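PDB 7K44: sgbp-b from Bacteroides uniformis, which probably binds xyloglucan at the cell surface as a surface glycan-binding protein of a xyloglucan utilization locus. Local coordinates for residues V211-Q225 and W257-I269. Residues are numbered along the deposited sequence; the frame is centred on the assembly and turned at random.
With CA (calcium ion), chain B.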
ATOM      1  N   VAL A 211      -3.535 -19.714   7.155  1.00 18.36           N
ATOM      2  CA  VAL A 211      -3.516 -21.167   6.989  1.00 17.56           C
ATOM      3  C   VAL A 211      -2.121 -21.761   7.133  1.00 19.55           C
ATOM      4  O   VAL A 211      -1.994 -22.991   7.290  1.00 20.23           O
ATOM      5  CB  VAL A 211      -4.165 -21.610   5.660  1.00 20.67           C
ATOM      6  CG1 VAL A 211      -5.582 -21.071   5.569  1.00 20.52           C
ATOM      7  CG2 VAL A 211      -3.329 -21.150   4.461  1.00 21.57           C
ATOM      8  N   LEU A 212      -1.076 -20.939   7.083  1.00 18.85           N
ATOM      9  CA  LEU A 212       0.295 -21.424   7.226  1.00 18.56           C
ATOM     10  C   LEU A 212       1.172 -20.249   7.614  1.00 20.34           C
ATOM     11  O   LEU A 212       1.270 -19.271   6.864  1.00 19.20           O
ATOM     12  CB  LEU A 212       0.796 -22.029   5.918  1.00 19.51           C
ATOM     13  CG  LEU A 212       2.285 -22.396   5.891  1.00 18.22           C
ATOM     14  CD1 LEU A 212       2.616 -23.508   6.905  1.00 20.56           C
ATOM     15  CD2 LEU A 212       2.724 -22.838   4.513  1.00 19.65           C
ATOM     16  N   ASN A 213       1.822 -20.343   8.775  1.00 19.40           N
ATOM     17  CA  ASN A 213       2.753 -19.297   9.179  1.00 18.79           C
ATOM     18  C   ASN A 213       4.076 -19.821   9.710  1.00 19.89           C
ATOM     19  O   ASN A 213       4.894 -19.020  10.165  1.00 20.38           O
ATOM     20  CB  ASN A 213       2.124 -18.293  10.170  1.00 19.84           C
ATOM     21  CG  ASN A 213       1.823 -18.897  11.521  1.00 22.39           C
ATOM     22  OD1 ASN A 213       2.217 -20.027  11.822  1.00 21.11           O
ATOM     23  ND2 ASN A 213       1.108 -18.143  12.344  1.00 24.60           N
ATOM     24  N   TYR A 214       4.304 -21.129   9.673  1.00 19.15           N
ATOM     25  CA  TYR A 214       5.556 -21.748  10.103  1.00 19.99           C
ATOM     26  C   TYR A 214       5.828 -21.580  11.585  1.00 23.80           C
ATOM     27  O   TYR A 214       6.941 -21.887  12.046  1.00 23.78           O
ATOM     28  CB  TYR A 214       6.746 -21.261   9.285  1.00 20.33           C
ATOM     29  CG  TYR A 214       6.606 -21.542   7.804  1.00 20.09           C
ATOM     30  CD1 TYR A 214       6.482 -22.846   7.341  1.00 18.99           C
ATOM     31  CD2 TYR A 214       6.624 -20.511   6.884  1.00 20.06           C
ATOM     32  CE1 TYR A 214       6.367 -23.120   5.985  1.00 19.57           C
ATOM     33  CE2 TYR A 214       6.516 -20.757   5.524  1.00 18.90           C
ATOM     34  CZ  TYR A 214       6.396 -22.066   5.082  1.00 19.43           C
ATOM     35  OH  TYR A 214       6.306 -22.364   3.748  1.00 21.51           O
ATOM     36  N   ASP A 215       4.845 -21.084  12.336  1.00 22.13           N
ATOM     37  CA  ASP A 215       4.973 -20.908  13.769  1.00 22.13           C
ATOM     38  C   ASP A 215       3.911 -21.812  14.396  1.00 23.61           C
ATOM     39  O   ASP A 215       4.129 -23.027  14.504  1.00 26.93           O
ATOM     40  CB  ASP A 215       4.891 -19.424  14.137  1.00 22.61           C
ATOM     41  CG  ASP A 215       6.042 -18.608  13.534  1.00 23.98           C
ATOM     42  OD1 ASP A 215       7.207 -18.858  13.899  1.00 26.27           O
ATOM     43  OD2 ASP A 215       5.791 -17.722  12.688  1.00 22.69           O
ATOM     44  N   ASN A 216       2.749 -21.279  14.753  1.00 24.34           N
ATOM     45  CA  ASN A 216       1.693 -22.069  15.367  1.00 26.11           C
ATOM     46  C   ASN A 216       0.691 -22.653  14.370  1.00 26.38           C
ATOM     47  O   ASN A 216      -0.112 -23.504  14.763  1.00 27.30           O
ATOM     48  CB  ASN A 216       0.946 -21.227  16.408  1.00 29.28           C
ATOM     49  CG  ASN A 216       0.397 -19.940  15.827  1.00 28.19           C
ATOM     50  OD1 ASN A 216       1.094 -19.229  15.101  1.00 27.63           O
ATOM     51  ND2 ASN A 216      -0.857 -19.628  16.148  1.00 33.60           N
ATOM     52  N   ILE A 217       0.710 -22.235  13.102  1.00 23.77           N
ATOM     53  CA  ILE A 217      -0.282 -22.657  12.111  1.00 23.56           C
ATOM     54  C   ILE A 217       0.431 -23.352  10.960  1.00 22.24           C
ATOM     55  O   ILE A 217       1.227 -22.726  10.244  1.00 22.51           O
ATOM     56  CB  ILE A 217      -1.116 -21.482  11.570  1.00 20.78           C
ATOM     57  CG1 ILE A 217      -1.694 -20.630  12.696  1.00 26.13           C
ATOM     58  CG2 ILE A 217      -2.213 -22.022  10.636  1.00 23.27           C
ATOM     59  CD1 ILE A 217      -2.667 -21.345  13.562  1.00 28.30           C
ATOM     60  N   GLY A 218       0.119 -24.635  10.759  1.00 21.98           N
ATOM     61  CA  GLY A 218       0.699 -25.383   9.667  1.00 21.84           C
ATOM     62  C   GLY A 218       2.129 -25.799   9.926  1.00 21.41           C
ATOM     63  O   GLY A 218       2.710 -25.577  10.994  1.00 25.52           O
ATOM     64  N   TRP A 219       2.714 -26.424   8.911  1.00 21.72           N
ATOM     65  CA  TRP A 219       4.059 -26.962   9.064  1.00 21.89           C
ATOM     66  C   TRP A 219       4.726 -27.125   7.705  1.00 22.69           C
ATOM     67  O   TRP A 219       4.066 -27.326   6.684  1.00 22.25           O
ATOM     68  CB  TRP A 219       4.022 -28.305   9.812  1.00 23.02           C
ATOM     69  CG  TRP A 219       3.328 -29.429   9.059  1.00 21.75           C
ATOM     70  CD1 TRP A 219       3.908 -30.344   8.225  1.00 24.57           C
ATOM     71  CD2 TRP A 219       1.926 -29.733   9.067  1.00 27.38           C
ATOM     72  NE1 TRP A 219       2.957 -31.203   7.721  1.00 28.69           N
ATOM     73  CE2 TRP A 219       1.732 -30.844   8.220  1.00 25.74           C
ATOM     74  CE3 TRP A 219       0.819 -29.173   9.710  1.00 30.20           C
ATOM     75  CZ2 TRP A 219       0.474 -31.400   7.994  1.00 32.08           C
ATOM     76  CZ3 TRP A 219      -0.434 -29.729   9.482  1.00 32.37           C
ATOM     77  CH2 TRP A 219      -0.594 -30.825   8.630  1.00 30.62           C
ATOM     78  N   PHE A 220       6.051 -27.063   7.711  1.00 24.02           N
ATOM     79  CA  PHE A 220       6.844 -27.443   6.552  1.00 22.62           C
ATOM     80  C   PHE A 220       6.949 -28.965   6.471  1.00 23.35           C
ATOM     81  O   PHE A 220       7.157 -29.648   7.485  1.00 25.91           O
ATOM     82  CB  PHE A 220       8.239 -26.815   6.670  1.00 23.08           C
ATOM     83  CG  PHE A 220       9.145 -27.099   5.505  1.00 20.82           C
ATOM     84  CD1 PHE A 220       8.944 -26.474   4.290  1.00 19.72           C
ATOM     85  CD2 PHE A 220      10.221 -27.966   5.622  1.00 20.89           C
ATOM     86  CE1 PHE A 220       9.772 -26.723   3.209  1.00 20.39           C
ATOM     87  CE2 PHE A 220      11.048 -28.203   4.538  1.00 21.23           C
ATOM     88  CZ  PHE A 220      10.824 -27.577   3.331  1.00 23.01           C
ATOM     89  N   SER A 221       6.804 -29.508   5.265  1.00 20.62           N
ATOM     90  CA  SER A 221       6.897 -30.943   5.036  1.00 18.48           C
ATOM     91  C   SER A 221       8.207 -31.332   4.372  1.00 22.69           C
ATOM     92  O   SER A 221       8.953 -32.168   4.900  1.00 23.00           O
ATOM     93  CB  SER A 221       5.705 -31.421   4.188  1.00 20.21           C
ATOM     94  OG  SER A 221       5.700 -32.839   4.111  1.00 24.03           O
ATOM     95  N   TRP A 222       8.532 -30.734   3.237  1.00 20.09           N
ATOM     96  CA  TRP A 222       9.788 -31.002   2.554  1.00 18.79           C
ATOM     97  C   TRP A 222       9.976 -29.979   1.448  1.00 20.75           C
ATOM     98  O   TRP A 222       9.047 -29.257   1.066  1.00 18.91           O
ATOM     99  CB  TRP A 222       9.845 -32.421   1.956  1.00 20.62           C
ATOM    100  CG  TRP A 222       8.774 -32.746   0.936  1.00 18.21           C
ATOM    101  CD1 TRP A 222       7.489 -33.139   1.188  1.00 18.63           C
ATOM    102  CD2 TRP A 222       8.928 -32.782  -0.485  1.00 19.60           C
ATOM    103  NE1 TRP A 222       6.829 -33.396   0.007  1.00 20.47           N
ATOM    104  CE2 TRP A 222       7.691 -33.166  -1.032  1.00 21.44           C
ATOM    105  CE3 TRP A 222       9.983 -32.473  -1.351  1.00 27.69           C
ATOM    106  CZ2 TRP A 222       7.480 -33.260  -2.409  1.00 23.24           C
ATOM    107  CZ3 TRP A 222       9.778 -32.574  -2.710  1.00 30.83           C
ATOM    108  CH2 TRP A 222       8.539 -32.962  -3.229  1.00 26.88           C
ATOM    109  N   GLY A 223      11.187 -29.948   0.914  1.00 20.33           N
ATOM    110  CA  GLY A 223      11.444 -29.136  -0.251  1.00 20.28           C
ATOM    111  C   GLY A 223      12.898 -28.869  -0.543  1.00 17.48           C
ATOM    112  O   GLY A 223      13.698 -28.611   0.365  1.00 20.58           O
ATOM    113  N   GLY A 224      13.253 -28.942  -1.821  1.00 18.51           N
ATOM    114  CA  GLY A 224      14.599 -28.583  -2.227  1.00 19.71           C
ATOM    115  C   GLY A 224      14.846 -27.092  -2.080  1.00 21.38           C
ATOM    116  O   GLY A 224      13.954 -26.265  -2.285  1.00 20.34           O
ATOM    117  N   GLN A 225      16.082 -26.750  -1.712  1.00 20.96           N
ATOM    118  CA  GLN A 225      16.546 -25.370  -1.591  1.00 19.58           C
ATOM    119  C   GLN A 225      15.867 -24.591  -0.465  1.00 19.93           C
ATOM    120  O   GLN A 225      15.963 -23.356  -0.438  1.00 21.71           O
ATOM    121  CB  GLN A 225      16.436 -24.591  -2.910  1.00 22.02           C
ATOM    122  CG  GLN A 225      16.910 -25.351  -4.139  1.00 24.04           C
ATOM    123  CD  GLN A 225      18.388 -25.652  -4.100  1.00 27.30           C
ATOM    124  OE1 GLN A 225      19.201 -24.821  -3.678  1.00 32.65           O
ATOM    125  NE2 GLN A 225      18.748 -26.847  -4.530  1.00 26.75           N
ATOM    126  N   TRP A 257      13.318 -28.961 -12.137  1.00 23.89           N
ATOM    127  CA  TRP A 257      13.023 -29.454 -10.792  1.00 22.80           C
ATOM    128  C   TRP A 257      14.117 -28.927  -9.881  1.00 26.33           C
ATOM    129  O   TRP A 257      15.259 -29.393  -9.960  1.00 27.65           O
ATOM    130  CB  TRP A 257      12.986 -30.981 -10.759  1.00 25.44           C
ATOM    131  CG  TRP A 257      12.688 -31.502  -9.384  1.00 24.37           C
ATOM    132  CD1 TRP A 257      13.572 -32.052  -8.504  1.00 29.36           C
ATOM    133  CD2 TRP A 257      11.422 -31.473  -8.717  1.00 25.12           C
ATOM    134  NE1 TRP A 257      12.931 -32.388  -7.337  1.00 29.60           N
ATOM    135  CE2 TRP A 257      11.610 -32.040  -7.440  1.00 26.56           C
ATOM    136  CE3 TRP A 257      10.146 -31.036  -9.079  1.00 25.67           C
ATOM    137  CZ2 TRP A 257      10.568 -32.180  -6.520  1.00 23.98           C
ATOM    138  CZ3 TRP A 257       9.111 -31.173  -8.164  1.00 27.39           C
ATOM    139  CH2 TRP A 257       9.329 -31.744  -6.900  1.00 24.73           C
ATOM    140  N   TRP A 258      13.772 -27.971  -9.019  1.00 22.42           N
ATOM    141  CA  TRP A 258      14.792 -27.260  -8.261  1.00 20.85           C
ATOM    142  C   TRP A 258      14.370 -26.968  -6.822  1.00 24.86           C
ATOM    143  O   TRP A 258      14.787 -27.669  -5.892  1.00 24.22           O
ATOM    144  CB  TRP A 258      15.243 -25.987  -8.999  1.00 21.96           C
ATOM    145  CG  TRP A 258      16.393 -25.300  -8.336  1.00 25.78           C
ATOM    146  CD1 TRP A 258      17.686 -25.748  -8.264  1.00 25.29           C
ATOM    147  CD2 TRP A 258      16.361 -24.060  -7.622  1.00 22.58           C
ATOM    148  NE1 TRP A 258      18.454 -24.868  -7.552  1.00 27.38           N
ATOM    149  CE2 TRP A 258      17.671 -23.814  -7.156  1.00 23.89           C
ATOM    150  CE3 TRP A 258      15.355 -23.136  -7.327  1.00 23.01           C
ATOM    151  CZ2 TRP A 258      18.000 -22.681  -6.413  1.00 27.62           C
ATOM    152  CZ3 TRP A 258      15.693 -21.999  -6.591  1.00 24.41           C
ATOM    153  CH2 TRP A 258      17.001 -21.788  -6.144  1.00 24.86           C
ATOM    154  N   GLY A 259      13.554 -25.938  -6.616  1.00 21.66           N
ATOM    155  CA  GLY A 259      13.177 -25.498  -5.277  1.00 21.55           C
ATOM    156  C   GLY A 259      11.710 -25.783  -5.006  1.00 22.36           C
ATOM    157  O   GLY A 259      10.871 -25.643  -5.899  1.00 21.30           O
ATOM    158  N   GLN A 260      11.403 -26.187  -3.774  1.00 20.26           N
ATOM    159  CA  GLN A 260      10.012 -26.396  -3.392  1.00 19.54           C
ATOM    160  C   GLN A 260       9.809 -26.015  -1.937  1.00 19.95           C
ATOM    161  O   GLN A 260      10.698 -26.197  -1.100  1.00 19.09           O
ATOM    162  CB  GLN A 260       9.564 -27.857  -3.524  1.00 20.31           C
ATOM    163  CG  GLN A 260       9.775 -28.490  -4.890  1.00 20.84           C
ATOM    164  CD  GLN A 260      11.174 -29.058  -5.053  1.00 22.02           C
ATOM    165  OE1 GLN A 260      11.751 -29.608  -4.114  1.00 22.47           O
ATOM    166  NE2 GLN A 260      11.734 -28.914  -6.244  1.00 21.13           N
ATOM    167  N   LEU A 261       8.616 -25.519  -1.637  1.00 18.30           N
ATOM    168  CA  LEU A 261       8.088 -25.458  -0.281  1.00 17.62           C
ATOM    169  C   LEU A 261       6.830 -26.312  -0.305  1.00 19.10           C
ATOM    170  O   LEU A 261       5.804 -25.908  -0.869  1.00 18.64           O
ATOM    171  CB  LEU A 261       7.742 -24.035   0.141  1.00 17.53           C
ATOM    172  CG  LEU A 261       8.872 -23.027   0.224  1.00 16.90           C
ATOM    173  CD1 LEU A 261       8.312 -21.663   0.669  1.00 19.60           C
ATOM    174  CD2 LEU A 261       9.942 -23.508   1.188  1.00 20.37           C
ATOM    175  N   GLN A 262       6.906 -27.523   0.246  1.00 17.59           N
ATOM    176  CA  GLN A 262       5.757 -28.416   0.321  1.00 17.89           C
ATOM    177  C   GLN A 262       5.346 -28.396   1.781  1.00 21.64           C
ATOM    178  O   GLN A 262       6.120 -28.799   2.650  1.00 20.98           O
ATOM    179  CB  GLN A 262       6.111 -29.831  -0.140  1.00 18.42           C
ATOM    180  CG  GLN A 262       6.842 -29.851  -1.480  1.00 19.82           C
ATOM    181  CD  GLN A 262       5.928 -29.688  -2.688  1.00 20.65           C
ATOM    182  OE1 GLN A 262       6.261 -28.954  -3.606  1.00 22.33           O
ATOM    183  NE2 GLN A 262       4.787 -30.366  -2.689  1.00 21.88           N
ATOM    184  N   ASN A 263       4.152 -27.893   2.055  1.00 18.67           N
ATOM    185  CA  ASN A 263       3.746 -27.542   3.403  1.00 16.93           C
ATOM    186  C   ASN A 263       2.406 -28.176   3.728  1.00 18.09           C
ATOM    187  O   ASN A 263       1.567 -28.378   2.846  1.00 20.03           O
ATOM    188  CB  ASN A 263       3.523 -26.007   3.524  1.00 17.96           C
ATOM    189  CG  ASN A 263       4.652 -25.186   2.918  1.00 18.97           C
ATOM    190  OD1 ASN A 263       5.706 -24.995   3.530  1.00 21.62           O
ATOM    191  ND2 ASN A 263       4.424 -24.672   1.705  1.00 19.22           N
ATOM    192  N   GLY A 264       2.191 -28.458   5.012  1.00 20.19           N
ATOM    193  CA  GLY A 264       0.859 -28.754   5.488  1.00 20.96           C
ATOM    194  C   GLY A 264       0.194 -27.480   5.983  1.00 20.00           C
ATOM    195  O   GLY A 264       0.732 -26.774   6.840  1.00 23.06           O
ATOM    196  N   ALA A 265      -0.972 -27.151   5.437  1.00 19.91           N
ATOM    197  CA  ALA A 265      -1.697 -25.965   5.863  1.00 20.95           C
ATOM    198  C   ALA A 265      -2.895 -26.370   6.714  1.00 22.53           C
ATOM    199  O   ALA A 265      -3.329 -27.531   6.701  1.00 21.75           O
ATOM    200  CB  ALA A 265      -2.162 -25.156   4.645  1.00 18.73           C
ATOM    201  N   VAL A 266      -3.410 -25.413   7.478  1.00 20.44           N
ATOM    202  CA  VAL A 266      -4.569 -25.619   8.339  1.00 22.45           C
ATOM    203  C   VAL A 266      -5.711 -24.809   7.744  1.00 23.86           C
ATOM    204  O   VAL A 266      -5.750 -23.580   7.871  1.00 22.35           O
ATOM    205  CB  VAL A 266      -4.287 -25.214   9.786  1.00 27.78           C
ATOM    206  CG1 VAL A 266      -5.547 -25.368  10.629  1.00 31.20           C
ATOM    207  CG2 VAL A 266      -3.158 -26.043  10.341  1.00 26.93           C
ATOM    208  N   TRP A 267      -6.656 -25.487   7.105  1.00 22.65           N
ATOM    209  CA  TRP A 267      -7.674 -24.789   6.331  1.00 23.45           C
ATOM    210  C   TRP A 267      -8.939 -24.478   7.121  1.00 24.52           C
ATOM    211  O   TRP A 267      -9.841 -23.826   6.582  1.00 25.28           O
ATOM    212  CB  TRP A 267      -8.012 -25.579   5.063  1.00 24.71           C
ATOM    213  CG  TRP A 267      -6.807 -25.869   4.209  1.00 20.81           C
ATOM    214  CD1 TRP A 267      -6.072 -27.023   4.194  1.00 24.53           C
ATOM    215  CD2 TRP A 267      -6.190 -24.982   3.264  1.00 19.99           C
ATOM    216  NE1 TRP A 267      -5.036 -26.907   3.299  1.00 22.80           N
ATOM    217  CE2 TRP A 267      -5.091 -25.671   2.705  1.00 21.21           C
ATOM    218  CE3 TRP A 267      -6.455 -23.673   2.843  1.00 21.01           C
ATOM    219  CZ2 TRP A 267      -4.269 -25.103   1.740  1.00 20.67           C
ATOM    220  CZ3 TRP A 267      -5.638 -23.102   1.875  1.00 22.74           C
ATOM    221  CH2 TRP A 267      -4.548 -23.821   1.338  1.00 21.44           C
ATOM    222  N   GLY A 268      -9.021 -24.886   8.383  1.00 25.92           N
ATOM    223  CA  GLY A 268     -10.240 -24.712   9.150  1.00 28.46           C
ATOM    224  C   GLY A 268     -10.425 -23.332   9.748  1.00 26.09           C
ATOM    225  O   GLY A 268     -10.489 -23.183  10.972  1.00 27.87           O
ATOM    226  N   ILE A 269     -10.523 -22.313   8.895  1.00 26.06           N
ATOM    227  CA  ILE A 269     -10.690 -20.945   9.373  1.00 25.58           C
ATOM    228  C   ILE A 269     -12.032 -20.799  10.083  1.00 25.15           C
ATOM    229  O   ILE A 269     -13.060 -21.316   9.627  1.00 27.37           O
ATOM    230  CB  ILE A 269     -10.563 -19.972   8.188  1.00 23.04           C
ATOM    231  CG1 ILE A 269      -9.128 -19.973   7.642  1.00 24.29           C
ATOM    232  CG2 ILE A 269     -10.980 -18.554   8.592  1.00 24.68           C
ATOM    233  CD1 ILE A 269      -8.995 -19.351   6.262  1.00 22.33           C
TER
HETATM  234 CA    CA B 401       6.011 -16.884  10.490  1.00 20.01          CA
HETATM  235  O   HOH W   1       3.951 -15.736  10.979  1.00 21.32           O
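Tyr214 OH donates a hydrogen bond to Asn263 OD1 over 2.7 Å. The oxygen lies at the edge of the phenol ring, in its plane, while the hydroxyl sits above the Asn263 carbonyl plane. Asn263 ND2 is held by Leu358 O, so both ends of this buried amide are engaged and its rotation is fixed. Gly224 N bonds to Gln260 OE1 over 2.8 Å, and Gln260 N returns a bond to Gly224 O. The Gln260 chain bends at chi2 (85°), which brings its amide back to the glycine. Val266 N gives Val211 O a nearly straight bond (171°).

Strand 219-222 pairs antiparallel with 258-264. A classic beta bulge interrupts the register: Ser221 N and Trp222 N both donate to Gln262 O.

The loop after Leu212 supplies part of the calcium site. Asn213 O and Asp215 OD2 bind the ion with Asp241, Lys243, Asp378 and a water. Asn213 OD1 accepts from Asp215 N, an Asx turn, and from Ile217 N on the opposite face.

Two exposed indoles lie on the same face of the sheet. Gly264 CA makes a CH-pi contact 3.7 Å from the centroid of the Trp219 six-membered ring. Gln262 CG lies likewise against Trp222, whose edge meets Trp257. Gln225 CG sits over the Trp258 face. Were Trp258 an alanine, Gln225 CG would probably lose the ring face it rests on, and a gap is likely to open beside Ile247, Ile373 and Met362. Val211 CG1 packs on Trp267 and Ile269.

In the xyloglucan binding domain, the chain passes here from one antiparallel sheet to another. Strand 219-222 is outermost in its sheet, with 255-264 between it and 357-364. Leu261 packs on Phe377 and Tyr245 of the other sheet. Strand 210-212 already belongs to that sheet, where Val211 and Leu212 both pair with Phe380.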